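Local structure of phosphodiesterase (Candida albicans, 6CPU) at residues 4-9 with 19-24; 13-18 with 112-117; 30-35 with 93-98. The protein is a largely helical phosphodiesterase of the HD superfamily, modelled here with a zinc ion and a magnesium ion. One frame throughout, in Å; residues are numbered along the deposited sequence.

How the contacts relate
From the N terminus, contact 1 comes first: it pairs strand 2-6 with strand 16-21 and closes a short loop. Contact 2 starts within that loop, at 13-18, and closes only at helix 110-124, so contacts 1 and 2 cross. The two meet where V4 N lies 2.8 Å from K18 O, a probable hydrogen bond. Contact 3 falls wholly between the two segments of contact 2. It joins the C-terminal part of helix 25-34 to the turn after helix 84-94. It also touches contact 1, with L5 CD1 3.6 Å from L32 CD2. Together they tie the small parallel sheet to helices 25-34, 84-94 and 110-124.

Contact 1: residues 4-9 with 19-24; sequences VLSLVD and YYKFDT
V4, L5 and S6 pair with Y19, Y20 and K21 as two parallel strands, their axes 16° apart. Y20 N donates to V4 O at 2.7 Å, and S6 N donates to Y20 O at 2.8 Å. F22 N then donates to S6 O, also at 2.8 Å, and carries the pairing one residue past the strands.

Apolar contacts line the face that bears L5 and Y20. These two side chains lie side by side and point the same way. The touching branch is L5 CD2, 3.8 Å from Y20 CD2. L5 CD2 also reaches the edge of the F22 ring, 3.9 Å from F22 CE2. H31 of helix 25-34 meets both rings and L5, so the helix covers this face. The opposite face carries V4, S6, Y19 and K21. Here V4 CG1 meets Y19 CD1 at 3.7 Å. Y19 CG stands opposite its own backbone nitrogen (chi1 -174°), which carries the ring along the strand past V4 to S6. The hydroxyl at its end is hydrogen-bonded to L10 O.

Polar groups shape the turn after S6. S6 OG donates to V8 O at 2.6 Å and ties down the chain as it leaves the strand. K21 bends at chi2 (70°), and K21 CE packs 3.6 Å from L7 C. The K21 ammonium group and the D9 carboxylate are near each other but too far apart for a salt bridge.

L5 of strand 2-6, and L7 just after it, also bond to strand 46-49, so strand 2-6 lies inside the sheet while 16-21 is at one margin. Strand 16-21, helix 25-34 and strand 46-49 form a beta-alpha-beta crossover that spans strand 2-6, in a four-stranded parallel sheet of order 2-1-3-4.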
loop_
_atom_site.group_PDB
_atom_site.type_symbol
_atom_site.label_atom_id
_atom_site.label_comp_id
_atom_site.label_asym_id
_atom_site.label_seq_id
_atom_site.Cartn_x
_atom_site.Cartn_y
_atom_site.Cartn_z
ATOM N N VAL A 4 -15.235 22.320 2.167
ATOM C CA VAL A 4 -15.669 22.817 0.874
ATOM C C VAL A 4 -14.468 23.385 0.132
ATOM O O VAL A 4 -13.712 24.193 0.680
ATOM C CB VAL A 4 -16.786 23.877 0.997
ATOM C CG1 VAL A 4 -17.192 24.379 -0.382
ATOM C CG2 VAL A 4 -17.996 23.317 1.744
ATOM N N LEU A 5 -14.290 22.924 -1.101
ATOM C CA LEU A 5 -13.200 23.334 -1.969
ATOM C C LEU A 5 -13.859 23.987 -3.158
ATOM O O LEU A 5 -14.638 23.341 -3.853
ATOM C CB LEU A 5 -12.388 22.124 -2.410
ATOM C CG LEU A 5 -11.933 21.180 -1.293
ATOM C CD1 LEU A 5 -11.088 20.072 -1.884
ATOM C CD2 LEU A 5 -11.145 21.897 -0.212
ATOM N N SER A 6 -13.586 25.273 -3.381
ATOM C CA SER A 6 -14.292 26.023 -4.411
ATOM C C SER A 6 -13.395 26.684 -5.447
ATOM O O SER A 6 -12.336 27.236 -5.129
ATOM C CB SER A 6 -15.171 27.097 -3.767
ATOM O OG SER A 6 -15.875 27.801 -4.770
ATOM N N LEU A 7 -13.854 26.640 -6.691
ATOM C CA LEU A 7 -13.212 27.328 -7.792
ATOM C C LEU A 7 -13.973 28.605 -8.147
ATOM O O LEU A 7 -13.583 29.312 -9.067
ATOM C CB LEU A 7 -13.137 26.417 -9.014
ATOM C CG LEU A 7 -12.094 25.295 -8.935
ATOM C CD1 LEU A 7 -12.249 24.319 -10.091
ATOM C CD2 LEU A 7 -10.689 25.884 -8.918
ATOM N N VAL A 8 -15.032 28.895 -7.394
ATOM C CA VAL A 8 -15.954 29.993 -7.698
ATOM C C VAL A 8 -16.387 30.718 -6.420
ATOM O O VAL A 8 -16.006 30.326 -5.317
ATOM C CB VAL A 8 -17.202 29.473 -8.448
ATOM C CG1 VAL A 8 -16.820 28.892 -9.800
ATOM C CG2 VAL A 8 -17.946 28.441 -7.613
ATOM N N ASP A 9 -17.205 31.763 -6.573
ATOM C CA ASP A 9 -17.605 32.628 -5.451
ATOM C C ASP A 9 -18.660 32.038 -4.510
ATOM O O ASP A 9 -18.725 32.424 -3.340
ATOM C CB ASP A 9 -18.132 33.965 -5.981
ATOM C CG ASP A 9 -17.137 34.664 -6.872
ATOM O OD1 ASP A 9 -16.009 34.939 -6.407
ATOM O OD2 ASP A 9 -17.481 34.930 -8.043
ATOM N N TYR A 19 -13.905 26.274 4.370
ATOM C CA TYR A 19 -14.053 26.619 2.965
ATOM C C TYR A 19 -12.675 27.015 2.442
ATOM O O TYR A 19 -12.000 27.842 3.062
ATOM C CB TYR A 19 -15.048 27.782 2.848
ATOM C CG TYR A 19 -15.443 28.201 1.441
ATOM C CD1 TYR A 19 -16.673 27.845 0.902
ATOM C CD2 TYR A 19 -14.599 28.989 0.663
ATOM C CE1 TYR A 19 -17.040 28.243 -0.371
ATOM C CE2 TYR A 19 -14.959 29.387 -0.611
ATOM C CZ TYR A 19 -16.177 29.015 -1.120
ATOM O OH TYR A 19 -16.518 29.417 -2.383
ATOM N N TYR A 20 -12.257 26.412 1.331
ATOM C CA TYR A 20 -10.992 26.743 0.652
ATOM C C TYR A 20 -11.343 27.249 -0.721
ATOM O O TYR A 20 -12.058 26.581 -1.461
ATOM C CB TYR A 20 -10.077 25.517 0.491
ATOM C CG TYR A 20 -9.496 24.944 1.757
ATOM C CD1 TYR A 20 -8.132 25.069 2.044
ATOM C CD2 TYR A 20 -10.289 24.244 2.658
ATOM C CE1 TYR A 20 -7.588 24.524 3.193
ATOM C CE2 TYR A 20 -9.746 23.686 3.802
ATOM C CZ TYR A 20 -8.399 23.836 4.068
ATOM O OH TYR A 20 -7.875 23.295 5.220
ATOM N N LYS A 21 -10.867 28.439 -1.059
ATOM C CA LYS A 21 -11.078 28.990 -2.378
ATOM C C LYS A 21 -9.775 28.827 -3.127
ATOM O O LYS A 21 -8.745 29.308 -2.683
ATOM C CB LYS A 21 -11.498 30.471 -2.295
ATOM C CG LYS A 21 -11.564 31.193 -3.631
ATOM C CD LYS A 21 -12.726 30.715 -4.482
ATOM C CE LYS A 21 -12.520 31.084 -5.935
ATOM N NZ LYS A 21 -12.340 32.553 -6.083
ATOM N N PHE A 22 -9.820 28.141 -4.256
ATOM C CA PHE A 22 -8.631 27.913 -5.052
ATOM C C PHE A 22 -8.681 28.774 -6.301
ATOM O O PHE A 22 -9.734 28.912 -6.924
ATOM C CB PHE A 22 -8.492 26.425 -5.403
ATOM C CG PHE A 22 -8.193 25.581 -4.211
ATOM C CD1 PHE A 22 -6.904 25.522 -3.705
ATOM C CD2 PHE A 22 -9.212 24.915 -3.543
ATOM C CE1 PHE A 22 -6.625 24.777 -2.567
ATOM C CE2 PHE A 22 -8.938 24.175 -2.407
ATOM C CZ PHE A 22 -7.644 24.100 -1.926
ATOM N N ASP A 23 -7.538 29.351 -6.645
ATOM C CA ASP A 23 -7.422 30.163 -7.848
ATOM C C ASP A 23 -7.360 29.301 -9.098
ATOM O O ASP A 23 -7.754 29.748 -10.178
ATOM C CB ASP A 23 -6.200 31.100 -7.770
ATOM C CG ASP A 23 -4.879 30.357 -7.673
ATOM O OD1 ASP A 23 -4.854 29.184 -7.227
ATOM O OD2 ASP A 23 -3.841 30.951 -8.041
ATOM N N THR A 24 -6.865 28.067 -8.960
ATOM C CA THR A 24 -6.701 27.163 -10.098
ATOM C C THR A 24 -7.083 25.726 -9.730
ATOM O O THR A 24 -6.987 25.328 -8.576
ATOM C CB THR A 24 -5.243 27.133 -10.602
ATOM O OG1 THR A 24 -4.390 26.561 -9.611
ATOM C CG2 THR A 24 -4.730 28.539 -10.932
#

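Contact 2: residues 13-18 with 112-117; sequences PQVTDK and KLYQEI
V15 is the residue that packs most broadly on helix 110-124. I117 CD1 sits against both V15 CB and V15 CG2, 3.7 Å from each, and the V15 and I117 side chains cross at about a right angle. V15 CG1 lies 3.8 Å from Y114 CD1. L113 CD2 is farther from V15 CG2, at 4.3 Å.

Q14 adds the outer part of the contact. Q14 OE1 comes 3.6 Å from Y114 CD1, with the amide and ring planes 31° apart. Q14 NE2 lies 4.0 Å from L113 CD2. Q14 CG is tucked in over the main chain (chi1 54°), and the rest of the side chain stretches out toward the helix. The carbonyl oxygen Q14 O meets the edge of the Y114 ring, 3.5 Å from Y114 CE1.

A second shell surrounds these groups. V15 is held to A2 by backbone hydrogen bonding, and M1 touches V15, Y114 and I117. On the helix side, L113 also rests on L101 of strand 100-103.

No hydrogen bond joins the two segments. The loop is therefore held against the helix by van der Waals packing. This is apolar at V15, while at Q14 polar atoms rest against the Y114 ring.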
loop_
_atom_site.group_PDB
_atom_site.type_symbol
_atom_site.label_atom_id
_atom_site.label_comp_id
_atom_site.label_asym_id
_atom_site.label_seq_id
_atom_site.Cartn_x
_atom_site.Cartn_y
_atom_site.Cartn_z
ATOM N N PRO A 13 -23.104 27.870 3.262
ATOM C CA PRO A 13 -22.754 27.855 4.689
ATOM C C PRO A 13 -23.498 26.817 5.527
ATOM O O PRO A 13 -22.980 26.394 6.563
ATOM C CB PRO A 13 -23.108 29.275 5.163
ATOM C CG PRO A 13 -24.088 29.784 4.160
ATOM C CD PRO A 13 -23.707 29.154 2.857
ATOM N N GLN A 14 -24.695 26.430 5.093
ATOM C CA GLN A 14 -25.502 25.434 5.809
ATOM C C GLN A 14 -24.775 24.101 6.016
ATOM O O GLN A 14 -25.043 23.405 6.994
ATOM C CB GLN A 14 -26.836 25.181 5.087
ATOM C CG GLN A 14 -26.703 24.808 3.609
ATOM C CD GLN A 14 -27.819 23.902 3.103
ATOM O OE1 GLN A 14 -28.746 23.553 3.838
ATOM N NE2 GLN A 14 -27.728 23.513 1.833
ATOM N N VAL A 15 -23.862 23.758 5.103
ATOM C CA VAL A 15 -23.115 22.494 5.172
ATOM C C VAL A 15 -21.606 22.657 5.408
ATOM O O VAL A 15 -20.895 21.662 5.516
ATOM C CB VAL A 15 -23.330 21.642 3.895
ATOM C CG1 VAL A 15 -24.800 21.277 3.744
ATOM C CG2 VAL A 15 -22.831 22.358 2.645
ATOM N N THR A 16 -21.128 23.898 5.517
ATOM C CA THR A 16 -19.694 24.181 5.528
ATOM C C THR A 16 -19.079 24.252 6.934
ATOM O O THR A 16 -19.547 25.002 7.776
ATOM C CB THR A 16 -19.408 25.512 4.804
ATOM O OG1 THR A 16 -19.965 25.479 3.486
ATOM C CG2 THR A 16 -17.911 25.768 4.704
ATOM N N ASP A 17 -18.030 23.464 7.173
ATOM C CA ASP A 17 -17.164 23.614 8.346
ATOM C C ASP A 17 -15.969 24.505 7.989
ATOM O O ASP A 17 -15.627 25.421 8.729
ATOM C CB ASP A 17 -16.647 22.247 8.832
ATOM C CG ASP A 17 -15.697 22.352 10.037
ATOM O OD1 ASP A 17 -15.873 23.262 10.875
ATOM O OD2 ASP A 17 -14.776 21.514 10.154
ATOM N N LYS A 18 -15.335 24.212 6.858
ATOM C CA LYS A 18 -14.186 24.976 6.393
ATOM C C LYS A 18 -14.249 25.089 4.875
ATOM O O LYS A 18 -14.617 24.125 4.185
ATOM C CB LYS A 18 -12.907 24.290 6.839
ATOM C CG LYS A 18 -11.648 25.121 6.712
ATOM C CD LYS A 18 -10.498 24.406 7.398
ATOM C CE LYS A 18 -9.236 25.240 7.397
ATOM N NZ LYS A 18 -8.144 24.547 8.131
ATOM N N LYS A 112 -31.632 18.152 -0.555
ATOM C CA LYS A 112 -30.898 16.961 -0.979
ATOM C C LYS A 112 -29.427 17.065 -0.559
ATOM O O LYS A 112 -28.872 16.118 -0.005
ATOM C CB LYS A 112 -30.996 16.766 -2.496
ATOM C CG LYS A 112 -30.590 15.376 -2.971
ATOM C CD LYS A 112 -30.071 15.377 -4.403
ATOM C CE LYS A 112 -31.182 15.615 -5.413
ATOM N NZ LYS A 112 -30.648 15.926 -6.766
ATOM N N LEU A 113 -28.813 18.219 -0.820
ATOM C CA LEU A 113 -27.400 18.449 -0.496
ATOM C C LEU A 113 -27.128 18.292 0.997
ATOM O O LEU A 113 -26.209 17.580 1.388
ATOM C CB LEU A 113 -26.960 19.848 -0.950
ATOM C CG LEU A 113 -25.510 20.254 -0.646
ATOM C CD1 LEU A 113 -24.539 19.463 -1.512
ATOM C CD2 LEU A 113 -25.308 21.749 -0.841
ATOM N N TYR A 114 -27.924 18.960 1.824
ATOM C CA TYR A 114 -27.742 18.898 3.273
ATOM C C TYR A 114 -27.918 17.464 3.802
ATOM O O TYR A 114 -27.129 17.001 4.626
ATOM C CB TYR A 114 -28.719 19.851 3.973
ATOM C CG TYR A 114 -28.523 19.927 5.471
ATOM C CD1 TYR A 114 -27.756 20.935 6.039
ATOM C CD2 TYR A 114 -29.085 18.976 6.318
ATOM C CE1 TYR A 114 -27.563 21.002 7.406
ATOM C CE2 TYR A 114 -28.898 19.034 7.685
ATOM C CZ TYR A 114 -28.136 20.049 8.221
ATOM O OH TYR A 114 -27.940 20.115 9.578
ATOM N N GLN A 115 -28.959 16.782 3.325
ATOM C CA GLN A 115 -29.268 15.406 3.734
ATOM C C GLN A 115 -28.146 14.444 3.336
ATOM O O GLN A 115 -27.706 13.612 4.136
ATOM C CB GLN A 115 -30.592 14.961 3.100
ATOM C CG GLN A 115 -31.131 13.629 3.604
ATOM C CD GLN A 115 -30.531 12.422 2.898
ATOM O OE1 GLN A 115 -30.224 12.467 1.703
ATOM N NE2 GLN A 115 -30.372 11.328 3.636
ATOM N N GLU A 116 -27.697 14.572 2.093
ATOM C CA GLU A 116 -26.600 13.779 1.567
ATOM C C GLU A 116 -25.315 13.977 2.387
ATOM O O GLU A 116 -24.675 13.006 2.803
ATOM C CB GLU A 116 -26.363 14.162 0.102
ATOM C CG GLU A 116 -25.877 13.034 -0.779
ATOM C CD GLU A 116 -25.937 13.359 -2.265
ATOM O OE1 GLU A 116 -26.850 14.102 -2.686
ATOM O OE2 GLU A 116 -25.071 12.854 -3.014
ATOM N N ILE A 117 -24.946 15.234 2.623
ATOM C CA ILE A 117 -23.739 15.543 3.393
ATOM C C ILE A 117 -23.881 15.115 4.853
ATOM O O ILE A 117 -22.939 14.577 5.432
ATOM C CB ILE A 117 -23.356 17.036 3.294
ATOM C CG1 ILE A 117 -22.911 17.355 1.867
ATOM C CG2 ILE A 117 -22.232 17.380 4.264
ATOM C CD1 ILE A 117 -22.829 18.839 1.569
#

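Contact 3: residues 30-35 with 93-98; sequences CHLFKK and FFFTHL
L32 packs on F95 through CB and CD1, and on L98 through CD2. L32 CB sits over one face of the F95 ring, 3.8 Å from the centroid, as a CH-pi contact. L32 CG is turned opposite the carbonyl carbon (chi1 -65°), and the chain divides there between two partners. L32 CD1 stays with the ring, 3.9 Å from F95 CD2. L32 CD2 turns the other way and lies 3.8 Å from L98 CD1. L5 of strand 2-6 packs on L32 as well.

The F95 ring is held a second time by F33. The two form a T-shaped stack, centroids 4.8 Å apart and planes at 68°. F95 points its edge at the face of F33, with F95 CZ over the centre of that ring, 3.6 Å from F33 CE1. F196 meets F33 edge-to-face too. K35 lays its aliphatic chain against L98, with K35 CD 3.9 Å from L98 CD1. Outside the two segments, E3 of strand 2-6 takes the K35 ammonium group in a salt bridge.

A water bridges L32 O and H97 NE2. It donates to L32 O at 2.8 Å and is hydrogen-bonded to H97 NE2 at 2.7 Å, near the plane of the imidazole.

The chemistry is that of a buried apolar core. Aromatic and aliphatic packing joins the C-terminal part of helix 25-34 to the turn after helix 84-94. L32 O accepts K35 N, and the water is a second polar partner that links it to H97.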
loop_
_atom_site.group_PDB
_atom_site.type_symbol
_atom_site.label_atom_id
_atom_site.label_comp_id
_atom_site.label_asym_id
_atom_site.label_seq_id
_atom_site.Cartn_x
_atom_site.Cartn_y
_atom_site.Cartn_z
ATOM N N CYS A 30 -3.610 19.636 -6.061
ATOM C CA CYS A 30 -2.452 19.471 -5.182
ATOM C C CYS A 30 -2.876 19.358 -3.722
ATOM O O CYS A 30 -2.305 18.576 -2.968
ATOM C CB CYS A 30 -1.464 20.607 -5.362
ATOM S SG CYS A 30 -0.606 20.537 -6.943
ATOM N N HIS A 31 -3.877 20.136 -3.330
ATOM C CA HIS A 31 -4.469 20.039 -1.992
ATOM C C HIS A 31 -4.991 18.620 -1.740
ATOM O O HIS A 31 -4.784 18.062 -0.655
ATOM C CB HIS A 31 -5.595 21.070 -1.886
ATOM C CG HIS A 31 -6.384 21.011 -0.621
ATOM N ND1 HIS A 31 -5.934 21.549 0.565
ATOM C CD2 HIS A 31 -7.621 20.530 -0.368
ATOM C CE1 HIS A 31 -6.854 21.385 1.498
ATOM N NE2 HIS A 31 -7.886 20.765 0.959
ATOM N N LEU A 32 -5.666 18.048 -2.742
ATOM C CA LEU A 32 -6.226 16.704 -2.621
ATOM C C LEU A 32 -5.135 15.649 -2.528
ATOM O O LEU A 32 -5.261 14.743 -1.724
ATOM C CB LEU A 32 -7.166 16.390 -3.788
ATOM C CG LEU A 32 -8.423 17.245 -3.860
ATOM C CD1 LEU A 32 -9.168 16.856 -5.112
ATOM C CD2 LEU A 32 -9.303 17.069 -2.634
ATOM N N PHE A 33 -4.078 15.755 -3.348
ATOM C CA PHE A 33 -2.969 14.768 -3.307
ATOM C C PHE A 33 -2.321 14.697 -1.923
ATOM O O PHE A 33 -1.897 13.620 -1.498
ATOM C CB PHE A 33 -1.893 15.059 -4.356
ATOM C CG PHE A 33 -2.164 14.459 -5.717
ATOM C CD1 PHE A 33 -2.370 13.094 -5.880
ATOM C CD2 PHE A 33 -2.165 15.265 -6.852
ATOM C CE1 PHE A 33 -2.604 12.555 -7.134
ATOM C CE2 PHE A 33 -2.383 14.727 -8.100
ATOM C CZ PHE A 33 -2.601 13.375 -8.250
ATOM N N LYS A 34 -2.246 15.837 -1.230
ATOM C CA LYS A 34 -1.575 15.916 0.067
ATOM C C LYS A 34 -2.368 15.295 1.213
ATOM O O LYS A 34 -1.797 15.018 2.272
ATOM C CB LYS A 34 -1.214 17.369 0.400
ATOM C CG LYS A 34 -0.020 17.852 -0.405
ATOM C CD LYS A 34 0.545 19.170 0.089
ATOM C CE LYS A 34 -0.308 20.338 -0.336
ATOM N NZ LYS A 34 0.448 21.613 -0.154
ATOM N N LYS A 35 -3.659 15.043 1.002
ATOM C CA LYS A 35 -4.501 14.442 2.044
ATOM C C LYS A 35 -4.020 13.080 2.576
ATOM O O LYS A 35 -4.235 12.762 3.768
ATOM C CB LYS A 35 -5.956 14.385 1.583
ATOM C CG LYS A 35 -6.541 15.789 1.551
ATOM C CD LYS A 35 -8.022 15.800 1.308
ATOM C CE LYS A 35 -8.570 17.200 1.495
ATOM N NZ LYS A 35 -8.731 17.544 2.932
ATOM N N PHE A 93 -12.080 9.606 -10.582
ATOM C CA PHE A 93 -11.165 8.480 -10.717
ATOM C C PHE A 93 -9.984 8.576 -9.770
ATOM O O PHE A 93 -9.703 7.637 -9.027
ATOM C CB PHE A 93 -10.626 8.339 -12.148
ATOM C CG PHE A 93 -9.708 7.154 -12.321
ATOM C CD1 PHE A 93 -10.228 5.872 -12.393
ATOM C CD2 PHE A 93 -8.339 7.319 -12.374
ATOM C CE1 PHE A 93 -9.395 4.777 -12.525
ATOM C CE2 PHE A 93 -7.493 6.231 -12.510
ATOM C CZ PHE A 93 -8.026 4.956 -12.599
ATOM N N PHE A 94 -9.278 9.695 -9.806
ATOM C CA PHE A 94 -8.051 9.822 -9.009
ATOM C C PHE A 94 -8.315 10.099 -7.543
ATOM O O PHE A 94 -7.450 9.842 -6.724
ATOM C CB PHE A 94 -7.115 10.876 -9.585
ATOM C CG PHE A 94 -6.612 10.525 -10.959
ATOM C CD1 PHE A 94 -5.568 9.632 -11.125
ATOM C CD2 PHE A 94 -7.217 11.061 -12.085
ATOM C CE1 PHE A 94 -5.111 9.305 -12.394
ATOM C CE2 PHE A 94 -6.779 10.721 -13.352
ATOM C CZ PHE A 94 -5.726 9.847 -13.507
ATOM N N PHE A 95 -9.488 10.626 -7.203
ATOM C CA PHE A 95 -9.769 11.007 -5.801
ATOM C C PHE A 95 -11.017 10.338 -5.224
ATOM O O PHE A 95 -11.660 10.837 -4.291
ATOM C CB PHE A 95 -9.735 12.537 -5.661
ATOM C CG PHE A 95 -8.401 13.106 -6.017
ATOM C CD1 PHE A 95 -7.315 12.932 -5.165
ATOM C CD2 PHE A 95 -8.189 13.736 -7.243
ATOM C CE1 PHE A 95 -6.063 13.396 -5.509
ATOM C CE2 PHE A 95 -6.937 14.211 -7.583
ATOM C CZ PHE A 95 -5.869 14.052 -6.718
ATOM N N THR A 96 -11.295 9.155 -5.751
ATOM C CA THR A 96 -12.381 8.295 -5.286
ATOM C C THR A 96 -12.304 8.093 -3.764
ATOM O O THR A 96 -13.312 8.147 -3.058
ATOM C CB THR A 96 -12.366 6.925 -6.053
ATOM O OG1 THR A 96 -13.469 6.119 -5.633
ATOM C CG2 THR A 96 -11.073 6.132 -5.837
ATOM N N HIS A 97 -11.084 7.929 -3.269
ATOM C CA HIS A 97 -10.820 7.640 -1.857
ATOM C C HIS A 97 -11.175 8.758 -0.874
ATOM O O HIS A 97 -11.152 8.523 0.329
ATOM C CB HIS A 97 -9.341 7.264 -1.672
ATOM C CG HIS A 97 -8.385 8.368 -2.007
ATOM N ND1 HIS A 97 -8.058 8.702 -3.306
ATOM C CD2 HIS A 97 -7.661 9.197 -1.215
ATOM C CE1 HIS A 97 -7.206 9.711 -3.299
ATOM N NE2 HIS A 97 -6.916 10.002 -2.042
ATOM N N LEU A 98 -11.517 9.947 -1.374
ATOM C CA LEU A 98 -11.756 11.120 -0.528
ATOM C C LEU A 98 -13.210 11.548 -0.247
ATOM O O LEU A 98 -13.421 12.650 0.269
ATOM C CB LEU A 98 -10.987 12.322 -1.108
ATOM C CG LEU A 98 -9.466 12.199 -1.094
ATOM C CD1 LEU A 98 -8.839 13.448 -1.699
ATOM C CD2 LEU A 98 -8.951 11.983 0.321
HETATM O O HOH W 1 -5.041 11.943 -1.625
#